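Local structure of pectate lyase (Pectobacterium carotovorum, 4U49) at residues 22-27 / 39-44; 83-88 / 105-110; 177-182 / 199-204; 227-232 / 252-257; 312-317 / 329-334. The protein cleaves (1->4)-alpha-D-galacturonan by calcium-dependent elimination, and probably attacks both polygalacturonate and highly methylated pectins from within the chain. All blocks are in the same frame, centred on the assembly; numbering follows the deposited sequence.

Interaction 1 (22-27 / 39-44)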
# COMPACT_ATOMS: atom_id res chain seq x y z
N ASP A 22 16.80 0.79 18.94
CA ASP A 22 15.83 1.11 17.90
C ASP A 22 16.51 1.38 16.57
O ASP A 22 17.65 1.84 16.51
CB ASP A 22 14.99 2.33 18.30
CG ASP A 22 14.26 2.13 19.61
OD1 ASP A 22 13.88 3.14 20.24
OD2 ASP A 22 14.07 0.96 20.02
N ASP A 23 15.79 1.09 15.48
CA ASP A 23 16.28 1.40 14.15
C ASP A 23 15.13 1.81 13.24
O ASP A 23 14.00 1.35 13.38
CB ASP A 23 17.01 0.20 13.54
CG ASP A 23 18.33 -0.10 14.24
OD1 ASP A 23 19.29 0.68 14.06
OD2 ASP A 23 18.40 -1.13 14.95
N THR A 24 15.43 2.70 12.30
CA THR A 24 14.50 3.04 11.24
C THR A 24 15.13 2.63 9.92
O THR A 24 16.25 3.05 9.61
CB THR A 24 14.16 4.53 11.22
OG1 THR A 24 13.53 4.90 12.46
CG2 THR A 24 13.21 4.85 10.07
N MET A 25 14.43 1.80 9.16
CA MET A 25 14.91 1.36 7.85
C MET A 25 14.27 2.19 6.75
O MET A 25 13.06 2.12 6.54
CB MET A 25 14.62 -0.12 7.63
CG MET A 25 14.90 -0.59 6.21
SD MET A 25 16.65 -0.80 5.87
CE MET A 25 16.62 -1.08 4.10
N LEU A 26 15.09 2.96 6.05
CA LEU A 26 14.62 3.80 4.96
C LEU A 26 14.97 3.20 3.60
O LEU A 26 16.12 2.80 3.37
CB LEU A 26 15.21 5.21 5.08
CG LEU A 26 14.93 6.21 3.96
CD1 LEU A 26 13.44 6.52 3.88
CD2 LEU A 26 15.74 7.48 4.16
N MET A 27 13.98 3.13 2.72
CA MET A 27 14.18 2.69 1.34
C MET A 27 13.63 3.76 0.40
O MET A 27 12.81 4.59 0.80
CB MET A 27 13.47 1.36 1.08
CG MET A 27 13.80 0.27 2.08
SD MET A 27 13.09 -1.31 1.57
CE MET A 27 11.40 -0.84 1.21
N TRP A 39 9.61 4.07 4.86
CA TRP A 39 10.39 3.55 5.97
C TRP A 39 9.56 2.80 7.00
O TRP A 39 8.34 2.96 7.07
CB TRP A 39 11.15 4.69 6.66
CG TRP A 39 10.30 5.80 7.23
CD1 TRP A 39 9.85 5.90 8.52
CD2 TRP A 39 9.83 6.97 6.55
NE1 TRP A 39 9.12 7.06 8.67
CE2 TRP A 39 9.09 7.72 7.48
CE3 TRP A 39 9.96 7.44 5.24
CZ2 TRP A 39 8.48 8.93 7.14
CZ3 TRP A 39 9.35 8.65 4.91
CH2 TRP A 39 8.63 9.38 5.85
N SER A 40 10.23 1.98 7.78
CA SER A 40 9.62 1.36 8.95
C SER A 40 10.46 1.71 10.16
O SER A 40 11.68 1.79 10.08
CB SER A 40 9.53 -0.16 8.79
OG SER A 40 10.82 -0.74 8.82
N THR A 41 9.80 1.93 11.29
CA THR A 41 10.50 2.23 12.53
C THR A 41 9.87 1.45 13.68
O THR A 41 8.67 1.14 13.65
CB THR A 41 10.49 3.74 12.84
OG1 THR A 41 11.35 4.02 13.95
CG2 THR A 41 9.08 4.22 13.15
N ASP A 42 10.68 1.09 14.67
CA ASP A 42 10.16 0.43 15.85
C ASP A 42 10.33 1.33 17.07
O ASP A 42 10.06 0.92 18.20
CB ASP A 42 10.84 -0.92 16.08
CG ASP A 42 12.34 -0.85 15.88
OD1 ASP A 42 12.94 0.20 16.21
OD2 ASP A 42 12.92 -1.85 15.40
N ALA A 43 10.78 2.55 16.82
CA ALA A 43 10.84 3.56 17.87
C ALA A 43 9.43 3.82 18.37
O ALA A 43 8.52 4.11 17.58
CB ALA A 43 11.48 4.84 17.36
N GLY A 44 9.22 3.70 19.67
CA GLY A 44 7.90 3.88 20.23
C GLY A 44 7.63 5.33 20.56
O GLY A 44 8.56 6.12 20.73

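Interaction 2 (83-88 / 105-110)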
# COMPACT_ATOMS: atom_id res chain seq x y z
N GLN A 83 18.50 14.88 -12.58
CA GLN A 83 19.78 14.41 -13.11
C GLN A 83 20.76 14.02 -12.01
O GLN A 83 21.75 13.33 -12.28
CB GLN A 83 20.41 15.49 -14.00
CG GLN A 83 19.68 15.71 -15.31
CD GLN A 83 20.31 16.81 -16.15
OE1 GLN A 83 20.97 17.71 -15.62
NE2 GLN A 83 20.12 16.74 -17.46
N SER A 84 20.50 14.45 -10.79
CA SER A 84 21.43 14.23 -9.69
C SER A 84 21.12 12.96 -8.91
O SER A 84 19.98 12.50 -8.88
CB SER A 84 21.43 15.43 -8.73
OG SER A 84 21.71 16.64 -9.41
N ASP A 85 22.15 12.40 -8.28
CA ASP A 85 21.97 11.32 -7.31
C ASP A 85 21.89 11.93 -5.92
O ASP A 85 22.61 12.88 -5.61
CB ASP A 85 23.12 10.31 -7.38
CG ASP A 85 23.21 9.62 -8.73
OD1 ASP A 85 22.16 9.44 -9.38
OD2 ASP A 85 24.33 9.25 -9.14
N TYR A 86 21.03 11.39 -5.07
CA TYR A 86 20.83 11.95 -3.74
C TYR A 86 20.95 10.91 -2.63
O TYR A 86 20.77 9.71 -2.86
CB TYR A 86 19.46 12.63 -3.64
CG TYR A 86 19.36 13.95 -4.35
CD1 TYR A 86 19.82 15.12 -3.76
CD2 TYR A 86 18.79 14.04 -5.61
CE1 TYR A 86 19.73 16.33 -4.40
CE2 TYR A 86 18.69 15.25 -6.26
CZ TYR A 86 19.15 16.39 -5.66
OH TYR A 86 19.05 17.60 -6.31
N TRP A 87 21.26 11.38 -1.43
CA TRP A 87 21.15 10.57 -0.23
C TRP A 87 20.02 11.14 0.61
O TRP A 87 19.79 12.35 0.61
CB TRP A 87 22.46 10.54 0.54
CG TRP A 87 23.56 9.82 -0.17
CD1 TRP A 87 24.38 10.33 -1.14
CD2 TRP A 87 23.96 8.46 0.03
NE1 TRP A 87 25.27 9.36 -1.56
CE2 TRP A 87 25.03 8.21 -0.86
CE3 TRP A 87 23.52 7.43 0.86
CZ2 TRP A 87 25.66 6.97 -0.93
CZ3 TRP A 87 24.15 6.20 0.78
CH2 TRP A 87 25.21 5.98 -0.11
N TYR A 88 19.30 10.27 1.31
CA TYR A 88 18.18 10.71 2.15
C TYR A 88 18.29 10.11 3.55
O TYR A 88 18.86 9.04 3.74
CB TYR A 88 16.84 10.30 1.54
CG TYR A 88 16.45 11.05 0.29
CD1 TYR A 88 15.66 12.19 0.35
CD2 TYR A 88 16.84 10.60 -0.97
CE1 TYR A 88 15.29 12.87 -0.79
CE2 TYR A 88 16.47 11.27 -2.12
CZ TYR A 88 15.69 12.41 -2.02
OH TYR A 88 15.32 13.08 -3.16
N ALA A 105 19.85 6.51 2.70
CA ALA A 105 19.34 5.83 1.52
C ALA A 105 19.77 6.59 0.28
O ALA A 105 19.59 7.81 0.21
CB ALA A 105 17.83 5.69 1.58
N SER A 106 20.33 5.88 -0.69
CA SER A 106 20.83 6.50 -1.91
C SER A 106 19.97 6.17 -3.12
O SER A 106 19.48 5.05 -3.26
CB SER A 106 22.28 6.06 -2.18
OG SER A 106 22.75 6.60 -3.41
N THR A 107 19.79 7.16 -4.00
CA THR A 107 19.08 6.95 -5.26
C THR A 107 19.96 6.18 -6.24
O THR A 107 19.48 5.59 -7.20
CB THR A 107 18.65 8.27 -5.90
OG1 THR A 107 19.81 9.06 -6.18
CG2 THR A 107 17.74 9.05 -4.96
N ALA A 108 21.27 6.20 -5.98
CA ALA A 108 22.23 5.45 -6.77
C ALA A 108 22.57 4.15 -6.05
O ALA A 108 22.46 4.06 -4.83
CB ALA A 108 23.48 6.28 -7.01
N PRO A 109 22.98 3.12 -6.81
CA PRO A 109 23.31 1.84 -6.18
C PRO A 109 24.60 1.91 -5.36
O PRO A 109 25.35 2.88 -5.47
CB PRO A 109 23.48 0.89 -7.37
CG PRO A 109 23.84 1.78 -8.49
CD PRO A 109 23.09 3.05 -8.28
N ALA A 110 24.83 0.89 -4.54
CA ALA A 110 26.01 0.85 -3.68
C ALA A 110 27.27 0.54 -4.48
O ALA A 110 27.26 -0.30 -5.38
CB ALA A 110 25.82 -0.19 -2.58
O HOH W 1 23.29 8.75 -4.46

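Interaction 3 (177-182 / 199-204)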
# COMPACT_ATOMS: atom_id res chain seq x y z
N GLY A 177 2.32 -10.94 -5.65
CA GLY A 177 2.66 -10.14 -4.49
C GLY A 177 2.69 -10.86 -3.16
O GLY A 177 3.23 -11.96 -3.04
N ILE A 178 2.09 -10.24 -2.15
CA ILE A 178 2.10 -10.76 -0.79
C ILE A 178 0.71 -11.21 -0.36
O ILE A 178 -0.26 -10.47 -0.48
CB ILE A 178 2.61 -9.70 0.21
CG1 ILE A 178 4.03 -9.27 -0.17
CG2 ILE A 178 2.57 -10.24 1.63
CD1 ILE A 178 4.59 -8.15 0.69
N HIS A 179 0.62 -12.44 0.14
CA HIS A 179 -0.66 -12.99 0.60
C HIS A 179 -0.72 -13.09 2.12
O HIS A 179 0.19 -13.63 2.75
CB HIS A 179 -0.90 -14.37 -0.01
CG HIS A 179 -1.36 -14.34 -1.43
ND1 HIS A 179 -2.15 -15.32 -1.98
CD2 HIS A 179 -1.13 -13.45 -2.42
CE1 HIS A 179 -2.40 -15.03 -3.25
NE2 HIS A 179 -1.79 -13.90 -3.54
N CYS A 180 -1.79 -12.55 2.70
CA CYS A 180 -2.13 -12.88 4.08
C CYS A 180 -3.10 -14.05 4.07
O CYS A 180 -4.28 -13.88 3.76
CB CYS A 180 -2.74 -11.68 4.81
SG CYS A 180 -3.18 -12.01 6.54
N LYS A 181 -2.60 -15.24 4.39
CA LYS A 181 -3.40 -16.45 4.30
C LYS A 181 -4.29 -16.65 5.53
O LYS A 181 -5.39 -17.18 5.41
CB LYS A 181 -2.49 -17.67 4.11
CG LYS A 181 -3.24 -18.98 3.95
CD LYS A 181 -2.34 -20.08 3.42
CE LYS A 181 -3.11 -21.39 3.31
NZ LYS A 181 -2.33 -22.42 2.57
N SER A 182 -3.82 -16.23 6.70
CA SER A 182 -4.58 -16.43 7.92
C SER A 182 -4.19 -15.48 9.04
O SER A 182 -3.13 -14.85 8.99
CB SER A 182 -4.42 -17.87 8.41
OG SER A 182 -3.10 -18.10 8.86
N ALA A 199 -0.93 -6.50 -5.64
CA ALA A 199 0.13 -6.09 -4.73
C ALA A 199 0.03 -6.91 -3.44
O ALA A 199 1.02 -7.43 -2.94
CB ALA A 199 0.05 -4.60 -4.43
N ALA A 200 -1.19 -7.02 -2.93
CA ALA A 200 -1.43 -7.77 -1.70
C ALA A 200 -2.82 -8.38 -1.70
O ALA A 200 -3.76 -7.80 -2.24
CB ALA A 200 -1.24 -6.87 -0.48
N THR A 201 -2.94 -9.55 -1.09
CA THR A 201 -4.20 -10.30 -1.09
C THR A 201 -4.52 -10.78 0.32
O THR A 201 -3.69 -11.42 0.96
CB THR A 201 -4.14 -11.50 -2.04
OG1 THR A 201 -3.89 -11.05 -3.38
CG2 THR A 201 -5.45 -12.28 -2.01
N ASN A 202 -5.72 -10.47 0.80
CA ASN A 202 -6.09 -10.81 2.17
C ASN A 202 -7.11 -11.94 2.28
O ASN A 202 -8.23 -11.83 1.79
CB ASN A 202 -6.63 -9.56 2.88
CG ASN A 202 -6.91 -9.81 4.35
OD1 ASN A 202 -6.42 -10.77 4.94
ND2 ASN A 202 -7.69 -8.92 4.96
N LEU A 203 -6.71 -13.02 2.95
CA LEU A 203 -7.61 -14.13 3.27
C LEU A 203 -7.79 -14.27 4.77
O LEU A 203 -8.61 -15.07 5.24
CB LEU A 203 -7.08 -15.45 2.70
CG LEU A 203 -7.23 -15.75 1.21
CD1 LEU A 203 -6.23 -14.96 0.37
CD2 LEU A 203 -7.07 -17.25 0.97
N GLY A 204 -7.03 -13.49 5.53
CA GLY A 204 -7.02 -13.61 6.98
C GLY A 204 -8.06 -12.75 7.67
O GLY A 204 -9.02 -12.30 7.06

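Interaction 4 (227-232 / 252-257)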
# COMPACT_ATOMS: atom_id res chain seq x y z
N LYS A 227 -5.62 -4.04 -10.43
CA LYS A 227 -6.10 -3.87 -9.06
C LYS A 227 -4.97 -4.08 -8.06
O LYS A 227 -4.12 -4.95 -8.24
CB LYS A 227 -7.26 -4.83 -8.78
CG LYS A 227 -6.88 -6.29 -8.80
CD LYS A 227 -7.94 -7.15 -9.45
CE LYS A 227 -7.67 -8.63 -9.22
NZ LYS A 227 -6.27 -9.00 -9.56
N VAL A 228 -4.97 -3.27 -7.01
CA VAL A 228 -3.88 -3.29 -6.04
C VAL A 228 -4.12 -4.32 -4.94
O VAL A 228 -3.24 -5.11 -4.61
CB VAL A 228 -3.70 -1.91 -5.40
CG1 VAL A 228 -2.51 -1.92 -4.44
CG2 VAL A 228 -3.53 -0.85 -6.47
N LEU A 229 -5.32 -4.29 -4.36
CA LEU A 229 -5.63 -5.09 -3.19
C LEU A 229 -6.72 -6.11 -3.49
O LEU A 229 -7.64 -5.84 -4.23
CB LEU A 229 -6.08 -4.20 -2.04
CG LEU A 229 -5.05 -3.18 -1.58
CD1 LEU A 229 -5.60 -2.31 -0.47
CD2 LEU A 229 -3.76 -3.87 -1.14
N GLN A 230 -6.62 -7.30 -2.91
CA GLN A 230 -7.51 -8.37 -3.29
C GLN A 230 -7.92 -9.00 -1.97
O GLN A 230 -7.10 -9.13 -1.06
CB GLN A 230 -6.72 -9.22 -4.28
CG GLN A 230 -7.30 -10.27 -5.19
CD GLN A 230 -8.75 -10.12 -5.50
OE1 GLN A 230 -9.21 -9.09 -6.08
NE2 GLN A 230 -9.45 -11.27 -5.38
N GLN A 231 -9.22 -9.28 -1.84
CA GLN A 231 -9.81 -9.64 -0.55
C GLN A 231 -11.09 -10.46 -0.73
O GLN A 231 -12.20 -9.91 -0.74
CB GLN A 231 -10.13 -8.38 0.28
CG GLN A 231 -10.54 -8.65 1.72
CD GLN A 231 -10.80 -7.37 2.52
OE1 GLN A 231 -10.12 -6.36 2.32
NE2 GLN A 231 -11.79 -7.41 3.42
N ASN A 232 -10.93 -11.76 -0.89
CA ASN A 232 -12.06 -12.62 -1.24
C ASN A 232 -12.78 -13.17 -0.02
O ASN A 232 -13.97 -13.50 -0.10
CB ASN A 232 -11.56 -13.76 -2.13
CG ASN A 232 -11.41 -13.33 -3.58
OD1 ASN A 232 -10.33 -13.44 -4.16
ND2 ASN A 232 -12.50 -12.82 -4.16
N LYS A 252 -7.87 -0.11 -10.03
CA LYS A 252 -8.64 0.02 -8.79
C LYS A 252 -7.74 -0.26 -7.60
O LYS A 252 -6.86 -1.11 -7.68
CB LYS A 252 -9.82 -0.94 -8.78
CG LYS A 252 -10.88 -0.67 -9.83
CD LYS A 252 -12.05 -1.64 -9.69
CE LYS A 252 -11.66 -3.05 -10.09
NZ LYS A 252 -11.53 -3.18 -11.57
N LEU A 253 -7.96 0.44 -6.49
CA LEU A 253 -7.25 0.10 -5.27
C LEU A 253 -7.86 -1.16 -4.67
O LEU A 253 -7.14 -2.08 -4.27
CB LEU A 253 -7.31 1.24 -4.26
CG LEU A 253 -6.68 0.92 -2.89
CD1 LEU A 253 -5.16 0.85 -2.99
CD2 LEU A 253 -7.10 1.92 -1.84
N TRP A 254 -9.18 -1.22 -4.64
CA TRP A 254 -9.89 -2.23 -3.86
C TRP A 254 -11.35 -2.34 -4.29
O TRP A 254 -12.05 -1.33 -4.39
CB TRP A 254 -9.79 -1.88 -2.37
CG TRP A 254 -10.28 -2.91 -1.41
CD1 TRP A 254 -9.54 -3.88 -0.80
CD2 TRP A 254 -11.62 -3.06 -0.92
NE1 TRP A 254 -10.34 -4.63 0.03
CE2 TRP A 254 -11.62 -4.15 -0.02
CE3 TRP A 254 -12.82 -2.38 -1.15
CZ2 TRP A 254 -12.77 -4.57 0.64
CZ3 TRP A 254 -13.96 -2.80 -0.50
CH2 TRP A 254 -13.93 -3.88 0.39
N ARG A 255 -11.80 -3.56 -4.56
CA ARG A 255 -13.20 -3.80 -4.89
C ARG A 255 -13.65 -5.15 -4.37
O ARG A 255 -13.12 -6.19 -4.76
CB ARG A 255 -13.42 -3.72 -6.41
CG ARG A 255 -14.72 -4.36 -6.91
CD ARG A 255 -15.94 -3.48 -6.70
NE ARG A 255 -17.06 -3.90 -7.55
CZ ARG A 255 -18.17 -4.49 -7.11
NH1 ARG A 255 -19.13 -4.83 -7.97
NH2 ARG A 255 -18.33 -4.74 -5.82
N SER A 256 -14.61 -5.13 -3.45
CA SER A 256 -15.26 -6.35 -2.99
C SER A 256 -15.95 -6.99 -4.19
O SER A 256 -16.67 -6.32 -4.93
CB SER A 256 -16.26 -6.05 -1.88
OG SER A 256 -16.98 -7.21 -1.50
N CYS A 257 -15.71 -8.29 -4.38
CA CYS A 257 -16.19 -8.96 -5.58
C CYS A 257 -17.70 -8.86 -5.75
O CYS A 257 -18.46 -9.18 -4.84
CB CYS A 257 -15.77 -10.42 -5.58
SG CYS A 257 -16.20 -11.23 -7.13
O HOH W 2 -10.14 -5.82 -4.96
O HOH W 3 -11.07 -8.31 -3.81
O HOH W 4 -13.50 -9.76 -3.12

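Interaction 5 (312-317 / 329-334)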
# COMPACT_ATOMS: atom_id res chain seq x y z
N CYS A 312 -15.59 6.16 -3.05
CA CYS A 312 -16.33 4.99 -2.59
C CYS A 312 -17.57 4.79 -3.45
O CYS A 312 -18.44 5.66 -3.51
CB CYS A 312 -16.72 5.13 -1.12
SG CYS A 312 -17.47 3.64 -0.41
N GLU A 313 -17.63 3.65 -4.13
CA GLU A 313 -18.76 3.32 -4.98
C GLU A 313 -19.52 2.13 -4.42
O GLU A 313 -18.92 1.14 -4.00
CB GLU A 313 -18.30 3.03 -6.40
CG GLU A 313 -17.79 4.26 -7.16
CD GLU A 313 -17.30 3.92 -8.55
OE1 GLU A 313 -16.34 3.12 -8.66
OE2 GLU A 313 -17.87 4.44 -9.53
N GLU A 314 -20.84 2.23 -4.41
CA GLU A 314 -21.68 1.17 -3.88
C GLU A 314 -22.24 0.33 -5.02
O GLU A 314 -22.62 0.86 -6.06
CB GLU A 314 -22.82 1.75 -3.04
CG GLU A 314 -22.33 2.44 -1.77
CD GLU A 314 -23.45 3.00 -0.92
OE1 GLU A 314 -23.15 3.55 0.16
OE2 GLU A 314 -24.63 2.89 -1.32
N PHE A 315 -22.25 -0.98 -4.81
CA PHE A 315 -22.73 -1.94 -5.81
C PHE A 315 -23.77 -2.87 -5.19
O PHE A 315 -23.88 -2.97 -3.97
CB PHE A 315 -21.58 -2.78 -6.37
CG PHE A 315 -20.55 -1.99 -7.12
CD1 PHE A 315 -20.55 -1.98 -8.51
CD2 PHE A 315 -19.57 -1.28 -6.45
CE1 PHE A 315 -19.60 -1.26 -9.21
CE2 PHE A 315 -18.62 -0.56 -7.15
CZ PHE A 315 -18.63 -0.55 -8.53
N ASN A 316 -24.52 -3.56 -6.04
CA ASN A 316 -25.34 -4.68 -5.59
C ASN A 316 -24.58 -5.98 -5.84
O ASN A 316 -24.30 -6.33 -6.99
CB ASN A 316 -26.69 -4.70 -6.30
CG ASN A 316 -27.60 -5.80 -5.80
OD1 ASN A 316 -28.02 -6.68 -6.57
ND2 ASN A 316 -27.90 -5.78 -4.51
N GLY A 317 -24.24 -6.68 -4.77
CA GLY A 317 -23.48 -7.91 -4.89
C GLY A 317 -24.39 -9.08 -5.20
O GLY A 317 -25.46 -9.22 -4.61
N GLY A 329 -23.35 3.87 -7.84
CA GLY A 329 -22.64 5.13 -8.01
C GLY A 329 -21.75 5.47 -6.84
O GLY A 329 -21.48 4.62 -5.99
N GLU A 330 -21.28 6.71 -6.80
CA GLU A 330 -20.40 7.17 -5.73
C GLU A 330 -21.21 7.72 -4.56
O GLU A 330 -22.18 8.45 -4.76
CB GLU A 330 -19.44 8.23 -6.24
CG GLU A 330 -18.43 8.70 -5.21
CD GLU A 330 -17.46 9.72 -5.77
OE1 GLU A 330 -17.83 10.44 -6.72
OE2 GLU A 330 -16.31 9.79 -5.27
N PHE A 331 -20.80 7.38 -3.34
CA PHE A 331 -21.53 7.81 -2.15
C PHE A 331 -20.61 8.29 -1.04
O PHE A 331 -19.46 7.88 -0.94
CB PHE A 331 -22.41 6.67 -1.63
CG PHE A 331 -23.54 6.31 -2.54
CD1 PHE A 331 -24.77 6.92 -2.40
CD2 PHE A 331 -23.37 5.38 -3.55
CE1 PHE A 331 -25.82 6.60 -3.25
CE2 PHE A 331 -24.40 5.06 -4.40
CZ PHE A 331 -25.63 5.67 -4.24
N TRP A 332 -21.16 9.18 -0.21
CA TRP A 332 -20.46 9.74 0.94
C TRP A 332 -21.32 9.63 2.18
O TRP A 332 -22.55 9.77 2.11
CB TRP A 332 -20.10 11.21 0.69
CG TRP A 332 -19.40 11.46 -0.60
CD1 TRP A 332 -19.98 11.67 -1.82
CD2 TRP A 332 -17.99 11.55 -0.81
NE1 TRP A 332 -19.01 11.87 -2.78
CE2 TRP A 332 -17.78 11.81 -2.18
CE3 TRP A 332 -16.87 11.44 0.03
CZ2 TRP A 332 -16.51 11.95 -2.73
CZ3 TRP A 332 -15.61 11.59 -0.52
CH2 TRP A 332 -15.44 11.84 -1.88
N ASP A 333 -20.69 9.38 3.33
CA ASP A 333 -21.37 9.36 4.62
C ASP A 333 -22.57 8.41 4.67
O ASP A 333 -23.62 8.76 5.20
CB ASP A 333 -21.81 10.78 5.00
CG ASP A 333 -20.65 11.74 5.09
OD1 ASP A 333 -19.67 11.42 5.80
OD2 ASP A 333 -20.70 12.80 4.43
N THR A 334 -22.41 7.22 4.11
CA THR A 334 -23.44 6.20 4.18
C THR A 334 -22.97 5.04 5.05
O THR A 334 -21.81 5.03 5.48
CB THR A 334 -23.82 5.66 2.79
OG1 THR A 334 -22.67 5.04 2.20
CG2 THR A 334 -24.30 6.79 1.89
O HOH W 5 -16.86 8.60 -2.22

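Interaction 1 (22-27 / 39-44)
Thr-24 and Thr-41 bring their hydroxyls together through different first torsions: OG1 of Thr-24 lies beside its own backbone N (chi1 -61°), whereas OG1 of Thr-41 swings to the far side from its backbone N (chi1 -172°). Thr-41 OG1 donates to Thr-24 OG1 at 2.8 Å across a non-hydrogen-bonded antiparallel pair. The same Thr-41 oxygen accepts the N-H of Ala-43 at 3.3 Å, forming an ST turn where the strand ends. On this face, Thr-24 CG2 runs alongside the Trp-39 indole, 3.8 Å from its CD1, while Leu-26 CD1 reaches Trp-39 CE3 at 3.8 Å; both meet the ring obliquely, and its NE1 is hydrogen-bonded to Gln-49. Met-25 and Ser-40 form the intervening hydrogen-bonded pair, with Met-25 N to Ser-40 O at 2.9 Å and a return bond from Ser-40 N to Met-25 O. Their side chains take the other face, where Ser-40 OG is hydrogen-bonded to Asn-166. Beyond the strands, Asp-42 OD1 uses its syn lone pair to accept from Asp-23 N at 3.1 Å, almost straight at 163°. That oxygen lies 4.0 Å from Asp-22 OD2, a like-charge approach at an exposed end. With Thr-24, Leu-26 and Trp-39 turned onto strands 87-94 and 99-106, this is the first hairpin of a two-sheet beta sandwich, consistent with a fibronectin type III-like fold.

Interaction 2 (83-88 / 105-110)
The indole of Trp-87 lies flat over Ser-106: the serine CB sits 3.4 Å from the centroid of the six-membered ring and only 5° off its normal, a CH-pi contact. A water lies on this same face, on the five-membered-ring side, and donates to Tyr-86 O. Tyr-88 is met differently, at its edge, where Thr-107 CG2 lies in the ring plane 3.8 Å from CE2. Thr-107 grips the neighbouring backbone twice. Its OG1, held between its own N and carbonyl carbon (chi1 61°), accepts from Tyr-86 N at 2.9 Å, and its N-H donates to Tyr-86 O at 3.0 Å, so a side chain carries on the pairing where the strand has ended. Tyr-88 and Ala-105 exchange two regular backbone bonds, with Tyr-88 N to Ala-105 O at 2.7 Å. Strands 87-94 and 99-106 form an antiparallel hairpin; Tyr-88 and Ala-105 face strand 24-31 of the opposing sheet at Leu-28, Tyr-88 OH is hydrogen-bonded to Asp-77, and strand 46-54 flanks 87-94 on its other side.

Interaction 3 (177-182 / 199-204)
His-179 and Thr-201 pack closely on one face of this parallel pair: Thr-201 CB lies over the imidazole, 3.8 Å from its centroid and offset toward the rim, the two side chains running side by side. The ring's first torsion (chi1 -78°) tips it toward Thr-201, and a hydrogen bond from NE2 to Asp-176 fixes its rotation. Beneath, the backbones are stitched at regular intervals, with Thr-201 N to Ile-178 O at 2.9 Å and Cys-180 N to Thr-201 O at 2.8 Å. On the other, buried face, Asn-202 OD1 comes within 3.8 Å of Cys-180 SG, disulfide-bonded to Cys-185. OD1 also accepts from Gly-204 N at 2.8 Å, an Asx turn in which the donor stands 41° out of the carbonyl plane, and ND2 bonds to Thr-238. Side-chain contact thins toward the exposed end, although the backbones stay close. Leu-203 N still reaches Cys-180 O at 2.7 Å and Leu-203 CB lies 3.4 Å from Cys-180 O, but the CB atoms of Lys-181 and Ser-182 point away from the partner segment. In the parallel beta-helix these are successive coils of one face: strand 157-160 continues the sheet beyond 178-182, strand 229-230 continues it beyond 200-202, and strands 184-192 and 206-210 pack against Ile-178, Cys-180 and Ala-200 from within.

Interaction 4 (227-232 / 252-257)
Gln-231 and Trp-254 meet with their amide and indole planes 62° apart. Trp-254 NE1 donates to Gln-231 OE1 at 2.9 Å; the oxygen lies close to the indole plane, but seen from the amide the N-H arrives from above, 52° out of the carbonyl plane. Gln-231 reaches this position with its chain extended. OE1 also accepts from the Thr-238 hydroxyl, and NE2 bonds to Ser-236 and Asn-268, which holds the rotation of this buried amide. Leu-229 CB touches the same edge of the indole, 3.7 Å from Trp-254 CD1. Its isobutyl group then runs alongside that of Leu-253, pointing the same way, with CD1 to CD1 4.1 Å, while Val-228 crosses Leu-253 at a slant, Val-228 CB 3.9 Å from Leu-253 CD1. The chain turns a corner at Leu-253, and two consecutive N-H groups, of Val-228 and Leu-229, donate to Lys-252 O and Leu-253 O. Along the pair the backbones separate, from 4.7 Å between the CA atoms of Lys-227 and Lys-252 to 7.0 Å between those of Asn-232 and Cys-257, and waters bridge the gap: one joins Leu-229 O to Arg-255 N, another Gln-231 O to Cys-257 N. Stacking of aliphatic side chains from successive coils, as of Leu-229 beside Leu-253, is characteristic of the parallel beta-helix, here near Ile-195, a calcium ligand of this protein, though no calcium is bound in this model.

Interaction 5 (312-317 / 329-334)
Glu-314 gives up the most surface here; Phe-331 and Thr-334 meet its side chain. The glutamate chain, extended beyond CG, crosses the phenylalanine side chain at about a right angle and lays its carboxylate over the ring, the planes 17° apart: CD is 3.5 Å from Phe-331 CD2, and OE2 stands above the face near the rim. OE2 carries a salt bridge to Arg-288. OE1 is met by Thr-334 OG1 coming from the opposite direction, 2.6 Å away and nearly along the C-O axis, with the threonine as donor; that hydroxyl is also hydrogen-bonded to Cys-337 N. Both carboxylate oxygens are thus held, which keeps the group flat on the ring. The backbones form an antiparallel hairpin at the edge of an otherwise parallel sheet of the beta-helix, strand 327-330 folding back on 312-315, with Glu-314 N to Gly-329 O at 2.9 Å. Cys-312 completes the pairing: its O accepts from Phe-331 N at 2.9 Å, a nearly straight bond at 166°, while its SG is tied to Cys-337 by a disulfide. A water accepts from Cys-312 N, donates to Phe-331 O at 3.0 Å and sits over the centre of the Trp-332 ring.

Overall arrangement
The five contacts fall into two bodies. Interactions 1 and 2 belong to the N-terminal sandwich and meet face to face, Leu-26 CD2 lying 3.8 Å from Ala-105 CB, whereas interactions 3, 4 and 5 follow the beta-helix in chain order. Interaction 3 hands over directly to interaction 4, with Asn-202 N 2.7 Å from Gln-230 O, a probable hydrogen bond between adjacent coils. Both flank the calcium site, which holds no metal here: Ala-199 and Val-228 each come about 4 Å from Ile-195, side chain to side chain. Interaction 5 touches interaction 4 where Arg-255 makes a cation-pi contact with Phe-315. The centres of interactions 2 and 5 are about 43 Å apart.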